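Local coordinates for protein ArCE4A (Arthrobacter sp. AW19M34-1, PDB 5LFZ) that is a metal-dependent deacetylase of carbohydrate esterase family CE4, probably removing acetyl groups from N-acetylated polysaccharides, at residues A28-D33 against G167-M172. Residues are numbered along the deposited sequence; the frame is centred on the assembly and turned at random.
Sequences ALTFDD and GSIILM. With NI (nickel (II) ion), chain B.
In the parallel sheet of the NodB homology domain, segment 28-33, on strand 26-32, runs parallel to segment 167-172, on strand 168-173, with backbone bonds from Ala28 N to Ser168 O (2.9 Å) through to Asp32 N on Met172 O (2.8 Å). Ile170 O accepts two donors from one residue: Thr30 N nearly in line with the carbonyl, and Thr30 OG1 at 2.6 Å from above its plane. The hydroxyl gets there because chi1 (69°) sets OG1 between the backbone N and the carbonyl carbon; Arg120 NH1 is also hydrogen-bonded to Thr30 OG1. Replacing Thr30 with valine would probably cost Ile170 O its second donor and leave Arg120 without this hydroxyl. On the opposite face, Met172 lies alongside Phe31, its chain bent at chi3 (-70°), which brings CE to 3.5 Å from Phe31 CZ; SD stands 4.8 Å from the ring centroid, an oblique Met-aromatic contact. Helix 177-192 packs against both side chains. Beyond the pairing, Asp32 OD2, 3.3 Å from Leu171 CD1, accepts from a nickel-bound water, while OD1 forms a salt bridge with Arg120. Asp33 OD1 binds nickel at 2.1 Å, completing with His82 and His86 the Asp-His-His metal site typical of CE4 deacetylases.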
ATOM      1  N   ALA A  28       8.725   3.022  -3.034  1.00 20.70           N
ATOM      2  CA  ALA A  28       7.302   2.754  -3.217  1.00 21.39           C
ATOM      3  C   ALA A  28       6.456   3.489  -2.185  1.00 20.84           C
ATOM      4  O   ALA A  28       6.555   3.221  -0.985  1.00 23.38           O
ATOM      5  CB  ALA A  28       7.033   1.252  -3.149  1.00 21.55           C
ATOM      6  N   LEU A  29       5.637   4.428  -2.650  1.00 21.73           N
ATOM      7  CA  LEU A  29       4.637   5.075  -1.796  1.00 21.42           C
ATOM      8  C   LEU A  29       3.479   4.117  -1.601  1.00 22.14           C
ATOM      9  O   LEU A  29       2.945   3.589  -2.578  1.00 19.81           O
ATOM     10  CB  LEU A  29       4.121   6.371  -2.420  1.00 24.61           C
ATOM     11  CG  LEU A  29       5.124   7.485  -2.706  1.00 28.71           C
ATOM     12  CD1 LEU A  29       4.386   8.739  -3.158  1.00 30.57           C
ATOM     13  CD2 LEU A  29       5.967   7.748  -1.476  1.00 29.84           C
ATOM     14  N   THR A  30       3.090   3.874  -0.353  1.00 21.27           N
ATOM     15  CA  THR A  30       1.971   2.975  -0.089  1.00 22.75           C
ATOM     16  C   THR A  30       0.972   3.626   0.869  1.00 21.46           C
ATOM     17  O   THR A  30       1.342   4.417   1.747  1.00 20.31           O
ATOM     18  CB  THR A  30       2.442   1.599   0.473  1.00 19.77           C
ATOM     19  OG1 THR A  30       2.956   1.752   1.799  1.00 22.29           O
ATOM     20  CG2 THR A  30       3.517   0.976  -0.421  1.00 21.26           C
ATOM     21  N   PHE A  31      -0.302   3.308   0.668  1.00 18.99           N
ATOM     22  CA  PHE A  31      -1.387   3.902   1.448  1.00 18.98           C
ATOM     23  C   PHE A  31      -2.306   2.820   1.992  1.00 23.88           C
ATOM     24  O   PHE A  31      -2.848   2.025   1.223  1.00 21.77           O
ATOM     25  CB  PHE A  31      -2.196   4.879   0.599  1.00 22.04           C
ATOM     26  CG  PHE A  31      -1.401   6.045   0.080  1.00 25.24           C
ATOM     27  CD1 PHE A  31      -1.239   7.189   0.847  1.00 23.60           C
ATOM     28  CD2 PHE A  31      -0.815   5.996  -1.175  1.00 24.05           C
ATOM     29  CE1 PHE A  31      -0.517   8.257   0.364  1.00 24.98           C
ATOM     30  CE2 PHE A  31      -0.087   7.060  -1.659  1.00 23.91           C
ATOM     31  CZ  PHE A  31       0.063   8.192  -0.889  1.00 26.09           C
ATOM     32  N   ASP A  32      -2.484   2.789   3.311  1.00 21.20           N
ATOM     33  CA  ASP A  32      -3.311   1.768   3.960  1.00 20.81           C
ATOM     34  C   ASP A  32      -4.689   2.269   4.337  1.00 24.19           C
ATOM     35  O   ASP A  32      -4.873   3.466   4.576  1.00 21.70           O
ATOM     36  CB  ASP A  32      -2.661   1.262   5.252  1.00 23.10           C
ATOM     37  CG  ASP A  32      -1.512   0.325   5.016  1.00 23.73           C
ATOM     38  OD1 ASP A  32      -1.075   0.178   3.859  1.00 24.24           O
ATOM     39  OD2 ASP A  32      -1.033  -0.252   6.017  1.00 26.52           O
ATOM     40  N   ASP A  33      -5.628   1.323   4.423  1.00 21.45           N
ATOM     41  CA  ASP A  33      -6.901   1.465   5.153  1.00 23.42           C
ATOM     42  C   ASP A  33      -8.013   2.110   4.338  1.00 25.05           C
ATOM     43  O   ASP A  33      -9.128   2.295   4.844  1.00 28.18           O
ATOM     44  CB  ASP A  33      -6.744   2.277   6.446  1.00 26.60           C
ATOM     45  CG  ASP A  33      -5.922   1.583   7.520  1.00 28.30           C
ATOM     46  OD1 ASP A  33      -5.357   0.500   7.288  1.00 28.86           O
ATOM     47  OD2 ASP A  33      -5.825   2.164   8.617  1.00 32.33           O
ATOM     48  N   GLY A 167      15.146   1.546  -2.433  1.00 27.33           N
ATOM     49  CA  GLY A 167      14.496   0.288  -2.111  1.00 26.83           C
ATOM     50  C   GLY A 167      13.438   0.398  -1.028  1.00 26.87           C
ATOM     51  O   GLY A 167      12.808  -0.594  -0.665  1.00 27.11           O
ATOM     52  N   SER A 168      13.231   1.607  -0.512  1.00 26.13           N
ATOM     53  CA  SER A 168      12.296   1.814   0.594  1.00 25.56           C
ATOM     54  C   SER A 168      10.819   1.673   0.238  1.00 23.96           C
ATOM     55  O   SER A 168      10.395   1.914  -0.894  1.00 24.22           O
ATOM     56  CB  SER A 168      12.512   3.196   1.216  1.00 26.69           C
ATOM     57  OG  SER A 168      13.595   3.183   2.124  1.00 29.62           O
ATOM     58  N   ILE A 169      10.048   1.288   1.248  1.00 22.04           N
ATOM     59  CA  ILE A 169       8.598   1.230   1.179  1.00 20.09           C
ATOM     60  C   ILE A 169       8.038   2.176   2.235  1.00 21.82           C
ATOM     61  O   ILE A 169       8.244   1.967   3.428  1.00 22.99           O
ATOM     62  CB  ILE A 169       8.068  -0.192   1.422  1.00 20.88           C
ATOM     63  CG1 ILE A 169       8.608  -1.154   0.355  1.00 23.81           C
ATOM     64  CG2 ILE A 169       6.546  -0.195   1.457  1.00 23.02           C
ATOM     65  CD1 ILE A 169       8.245  -2.608   0.602  1.00 27.03           C
ATOM     66  N   ILE A 170       7.335   3.211   1.795  1.00 22.05           N
ATOM     67  CA  ILE A 170       6.845   4.235   2.710  1.00 20.12           C
ATOM     68  C   ILE A 170       5.397   3.962   3.089  1.00 21.94           C
ATOM     69  O   ILE A 170       4.546   3.822   2.211  1.00 22.74           O
ATOM     70  CB  ILE A 170       6.955   5.638   2.089  1.00 22.10           C
ATOM     71  CG1 ILE A 170       8.398   5.911   1.652  1.00 29.06           C
ATOM     72  CG2 ILE A 170       6.463   6.698   3.071  1.00 24.83           C
ATOM     73  CD1 ILE A 170       8.589   7.274   1.028  1.00 36.04           C
ATOM     74  N   LEU A 171       5.135   3.867   4.391  1.00 18.81           N
ATOM     75  CA  LEU A 171       3.784   3.647   4.914  1.00 19.41           C
ATOM     76  C   LEU A 171       3.064   4.950   5.224  1.00 18.54           C
ATOM     77  O   LEU A 171       3.520   5.744   6.048  1.00 22.53           O
ATOM     78  CB  LEU A 171       3.828   2.784   6.182  1.00 21.41           C
ATOM     79  CG  LEU A 171       2.505   2.621   6.940  1.00 23.76           C
ATOM     80  CD1 LEU A 171       1.503   1.815   6.131  1.00 23.93           C
ATOM     81  CD2 LEU A 171       2.734   1.973   8.301  1.00 24.13           C
ATOM     82  N   MET A 172       1.934   5.150   4.556  1.00 21.87           N
ATOM     83  CA  MET A 172       1.011   6.228   4.859  1.00 19.74           C
ATOM     84  C   MET A 172      -0.400   5.666   4.898  1.00 19.60           C
ATOM     85  O   MET A 172      -0.626   4.507   4.529  1.00 20.25           O
ATOM     86  CB  MET A 172       1.113   7.347   3.826  1.00 24.08           C
ATOM     87  CG  MET A 172       2.427   8.092   3.883  1.00 23.34           C
ATOM     88  SD  MET A 172       2.654   9.139   2.441  1.00 25.66           S
ATOM     89  CE  MET A 172       2.909   7.897   1.175  1.00 24.62           C
TER
HETATM   90 NI    NI B 301      -4.063  -0.525   8.522  0.54 22.68          NI
HETATM   91  O   HOH W   1      -2.271   0.198   8.349  1.00 36.74           O
HETATM   92  O   HOH W   2      -4.083   0.996   9.960  1.00 31.16           O
HETATM   93  O   HOH W   3      -2.591  -1.506   9.737  1.00 36.63           O